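Local atomic coordinates of hemin degrading factor (Pseudomonas aeruginosa, PDB entry 4MF9), a protein that binds heme and probably both traffics and degrades it as part of bacterial heme uptake. Residues His15-Leu27 against Leu43-Ile57. Sequence-based numbering, arbitrary orientation.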
# COMPACT_ATOMS: atom_id res chain seq x y z
N HIS A 15 29.37 1.72 11.05
CA HIS A 15 29.24 3.12 10.64
C HIS A 15 28.40 3.92 11.61
O HIS A 15 27.73 3.36 12.44
CB HIS A 15 28.61 3.23 9.27
CG HIS A 15 27.22 2.70 9.21
ND1 HIS A 15 26.15 3.33 9.81
CD2 HIS A 15 26.70 1.63 8.56
CE1 HIS A 15 25.05 2.64 9.58
NE2 HIS A 15 25.35 1.62 8.81
N SER A 16 28.44 5.23 11.50
CA SER A 16 27.60 6.14 12.26
C SER A 16 26.53 6.86 11.38
O SER A 16 26.62 6.87 10.22
CB SER A 16 28.46 7.18 12.97
OG SER A 16 29.07 8.07 12.08
N PRO A 17 25.57 7.48 12.01
CA PRO A 17 24.55 8.25 11.33
C PRO A 17 25.13 9.47 10.53
O PRO A 17 24.77 9.69 9.39
CB PRO A 17 23.66 8.72 12.47
CG PRO A 17 24.36 8.39 13.72
CD PRO A 17 25.30 7.31 13.43
N ALA A 18 26.12 10.16 11.08
CA ALA A 18 26.80 11.16 10.32
C ALA A 18 27.44 10.52 9.13
O ALA A 18 27.36 10.98 8.07
CB ALA A 18 27.84 11.87 11.13
N GLU A 19 28.06 9.39 9.36
CA GLU A 19 28.75 8.61 8.35
C GLU A 19 27.78 8.10 7.28
O GLU A 19 28.11 8.05 6.11
CB GLU A 19 29.43 7.40 8.95
CG GLU A 19 30.72 7.64 9.69
CD GLU A 19 30.95 6.60 10.78
OE1 GLU A 19 30.87 5.41 10.52
OE2 GLU A 19 31.20 6.97 11.90
N LEU A 20 26.61 7.69 7.72
CA LEU A 20 25.60 7.16 6.82
C LEU A 20 25.08 8.27 5.92
O LEU A 20 24.99 8.10 4.70
CB LEU A 20 24.45 6.50 7.58
CG LEU A 20 23.36 5.92 6.67
CD1 LEU A 20 23.96 5.03 5.59
CD2 LEU A 20 22.32 5.17 7.50
N TYR A 21 24.74 9.41 6.53
CA TYR A 21 24.24 10.55 5.76
C TYR A 21 25.22 10.93 4.64
O TYR A 21 24.81 11.12 3.49
CB TYR A 21 23.94 11.77 6.64
CG TYR A 21 23.41 12.94 5.83
CD1 TYR A 21 22.08 12.97 5.41
CD2 TYR A 21 24.24 13.99 5.46
CE1 TYR A 21 21.60 14.03 4.66
CE2 TYR A 21 23.76 15.05 4.70
CZ TYR A 21 22.44 15.06 4.30
OH TYR A 21 21.96 16.12 3.54
N ARG A 22 26.48 11.00 4.99
CA ARG A 22 27.55 11.34 4.06
C ARG A 22 27.72 10.33 2.96
O ARG A 22 27.90 10.68 1.83
CB ARG A 22 28.88 11.59 4.78
CG ARG A 22 30.09 11.85 3.88
CD ARG A 22 29.85 12.81 2.72
NE ARG A 22 30.99 12.97 1.80
CZ ARG A 22 32.08 13.70 2.03
NH1 ARG A 22 32.23 14.35 3.16
NH2 ARG A 22 33.04 13.76 1.13
N ALA A 23 27.65 9.07 3.31
CA ALA A 23 27.74 7.96 2.37
C ALA A 23 26.60 8.01 1.36
O ALA A 23 26.78 7.73 0.17
CB ALA A 23 27.73 6.64 3.12
N TRP A 24 25.42 8.35 1.85
CA TRP A 24 24.26 8.48 1.02
C TRP A 24 24.35 9.64 0.03
O TRP A 24 24.11 9.45 -1.12
CB TRP A 24 23.03 8.64 1.88
CG TRP A 24 21.74 8.96 1.10
CD1 TRP A 24 21.34 8.42 -0.05
CD2 TRP A 24 20.75 9.86 1.48
NE1 TRP A 24 20.14 8.90 -0.41
CE2 TRP A 24 19.75 9.81 0.51
CE3 TRP A 24 20.63 10.77 2.53
CZ2 TRP A 24 18.65 10.62 0.55
CZ3 TRP A 24 19.53 11.54 2.59
CH2 TRP A 24 18.56 11.48 1.60
N GLN A 25 24.77 10.80 0.50
CA GLN A 25 24.97 11.98 -0.35
C GLN A 25 26.02 11.74 -1.43
O GLN A 25 25.90 12.24 -2.55
CB GLN A 25 25.36 13.19 0.50
CG GLN A 25 24.31 13.58 1.54
CD GLN A 25 22.97 13.96 0.91
OE1 GLN A 25 22.90 14.82 0.04
NE2 GLN A 25 21.91 13.31 1.37
N ASP A 26 27.06 11.00 -1.07
CA ASP A 26 28.09 10.60 -2.03
C ASP A 26 27.49 9.70 -3.12
O ASP A 26 27.78 9.86 -4.32
CB ASP A 26 29.22 9.86 -1.30
CG ASP A 26 30.10 10.80 -0.49
OD1 ASP A 26 30.04 12.03 -0.74
OD2 ASP A 26 30.86 10.30 0.37
N LEU A 27 26.65 8.76 -2.70
CA LEU A 27 25.96 7.87 -3.61
C LEU A 27 25.01 8.61 -4.49
O LEU A 27 25.10 8.50 -5.71
CB LEU A 27 25.13 6.90 -2.82
CG LEU A 27 25.11 5.46 -3.32
CD1 LEU A 27 23.86 4.73 -2.91
CD2 LEU A 27 25.34 5.34 -4.81
N LEU A 43 23.42 0.92 0.47
CA LEU A 43 24.20 1.24 1.67
C LEU A 43 24.05 0.19 2.76
O LEU A 43 24.56 0.31 3.84
CB LEU A 43 23.85 2.64 2.17
CG LEU A 43 23.92 3.75 1.15
CD1 LEU A 43 23.18 4.99 1.63
CD2 LEU A 43 25.37 4.04 0.86
N GLN A 44 23.30 -0.82 2.42
CA GLN A 44 23.06 -1.90 3.29
C GLN A 44 22.38 -1.54 4.60
O GLN A 44 22.64 -2.12 5.58
CB GLN A 44 24.36 -2.64 3.47
CG GLN A 44 24.32 -3.84 4.37
CD GLN A 44 23.92 -5.13 3.66
OE1 GLN A 44 23.64 -6.12 4.32
NE2 GLN A 44 23.85 -5.08 2.35
N VAL A 45 21.48 -0.61 4.57
CA VAL A 45 20.64 -0.26 5.73
C VAL A 45 19.17 -0.18 5.36
O VAL A 45 18.81 -0.23 4.18
CB VAL A 45 21.06 1.09 6.37
CG1 VAL A 45 22.49 1.03 6.89
CG2 VAL A 45 20.89 2.24 5.39
N SER A 46 18.30 -0.05 6.36
CA SER A 46 16.89 0.18 6.09
C SER A 46 16.66 1.64 5.71
O SER A 46 17.46 2.51 6.06
CB SER A 46 16.05 -0.18 7.30
OG SER A 46 16.26 0.74 8.35
N GLU A 47 15.57 1.90 4.98
CA GLU A 47 15.19 3.27 4.64
C GLU A 47 14.95 4.09 5.91
O GLU A 47 15.27 5.28 5.95
CB GLU A 47 13.94 3.29 3.76
CG GLU A 47 13.60 4.67 3.18
CD GLU A 47 12.44 4.64 2.20
OE1 GLU A 47 11.88 3.54 1.96
OE2 GLU A 47 12.09 5.72 1.67
N GLY A 48 14.41 3.45 6.94
CA GLY A 48 14.16 4.12 8.21
C GLY A 48 15.42 4.67 8.85
O GLY A 48 15.43 5.80 9.35
N GLU A 49 16.47 3.88 8.82
CA GLU A 49 17.77 4.27 9.31
C GLU A 49 18.33 5.42 8.51
O GLU A 49 18.83 6.35 9.05
CB GLU A 49 18.69 3.11 9.23
CG GLU A 49 18.50 2.11 10.30
CD GLU A 49 19.29 0.84 10.04
OE1 GLU A 49 18.81 -0.05 9.30
OE2 GLU A 49 20.41 0.79 10.54
N LEU A 50 18.16 5.34 7.21
CA LEU A 50 18.64 6.37 6.28
C LEU A 50 17.97 7.70 6.59
O LEU A 50 18.64 8.73 6.72
CB LEU A 50 18.36 5.97 4.83
CG LEU A 50 19.42 6.26 3.75
CD1 LEU A 50 18.87 6.11 2.34
CD2 LEU A 50 20.01 7.63 3.91
N VAL A 51 16.64 7.68 6.74
CA VAL A 51 15.89 8.88 7.10
C VAL A 51 16.32 9.44 8.47
O VAL A 51 16.47 10.65 8.63
CB VAL A 51 14.37 8.63 7.04
CG1 VAL A 51 13.60 9.84 7.53
CG2 VAL A 51 13.94 8.26 5.62
N ALA A 52 16.52 8.56 9.44
CA ALA A 52 16.97 9.01 10.76
C ALA A 52 18.36 9.64 10.69
O ALA A 52 18.69 10.48 11.51
CB ALA A 52 16.95 7.87 11.75
N SER A 53 19.17 9.26 9.71
CA SER A 53 20.48 9.91 9.57
C SER A 53 20.33 11.37 9.14
O SER A 53 21.29 12.14 9.19
CB SER A 53 21.36 9.16 8.56
OG SER A 53 21.05 9.56 7.24
N ARG A 54 19.14 11.74 8.68
CA ARG A 54 18.76 13.08 8.30
C ARG A 54 18.38 14.03 9.45
O ARG A 54 18.28 15.20 9.25
CB ARG A 54 17.62 13.05 7.26
CG ARG A 54 17.94 12.31 5.98
CD ARG A 54 16.82 12.30 4.96
NE ARG A 54 16.51 13.61 4.46
CZ ARG A 54 15.96 13.82 3.28
NH1 ARG A 54 15.63 12.79 2.54
NH2 ARG A 54 15.76 15.02 2.83
N VAL A 55 18.11 13.49 10.61
CA VAL A 55 17.59 14.30 11.71
C VAL A 55 18.63 15.33 12.15
O VAL A 55 19.80 15.00 12.32
CB VAL A 55 17.15 13.44 12.89
CG1 VAL A 55 16.70 14.31 14.05
CG2 VAL A 55 16.02 12.51 12.47
N GLY A 56 18.19 16.57 12.31
CA GLY A 56 19.11 17.65 12.64
C GLY A 56 19.70 18.28 11.39
O GLY A 56 20.35 19.31 11.47
N ILE A 57 19.47 17.67 10.24
CA ILE A 57 19.83 18.25 8.99
C ILE A 57 18.65 18.81 8.22
O ILE A 57 18.51 20.01 8.11
CB ILE A 57 20.64 17.28 8.15
CG1 ILE A 57 21.91 16.92 8.86
CG2 ILE A 57 20.96 17.81 6.78
CD1 ILE A 57 22.57 15.72 8.30
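Leu50 lays both of its methyls over one face of the Trp24 indole: CD1 stands 4.0 Å from the centroid of the five-membered ring, nearly on its normal, a CH-pi contact, while CD2 sits above the ring fusion, 3.4 Å from Trp24 CD2. A branched aliphatic tip suits this place because it can cover a broad flat ring. With CG anti to the backbone N (chi1 173°), Trp24 reaches out from its helix, and its far edge meets Arg54, whose NH1 approaches CH2 to 3.3 Å near the ring plane. The guanidinium, at the ring edge and tilted 49° to the indole, does not stack.

One turn earlier, Leu20 splits its branches: CD1 packs on Leu43 CD1, and CD2 meets Val45 CG2 tip to tip at 3.9 Å. Leu43 also wedges against Trp24 CB, Ala23 and Leu27. On the other flank, Ile57 lays CD1 over the centre of the Tyr21 ring, a CH-pi contact 3.7 Å from the centroid; CG of Gln25 lies over the opposite face. Small Ser53 lets the backbones close in, its CB 3.5 Å from Pro17 O. Its hydroxyl turns back to donate to Leu50 O at 2.6 Å, in the carbonyl plane, satisfying a polar group in a buried place.

No hydrogen bond joins the segments; apolar fit holds them. Behind this layer, a Schellman motif at Gln44 ends helix 36-42, and the Ser46–Glu49 capping box starts helix 47-52, which crosses helix 17-27 at -100°. Salt bridges to Asp58 and to Glu132 of strand 124-133 hold the Arg54 guanidinium. Helix 36-42 touches Trp24 and Leu50 through Ala39 and Ala40, while Val51 rests on strands 124-133 and 138-146, placing helix 47-52 between the N-terminal helix and the sheet, far from the heme.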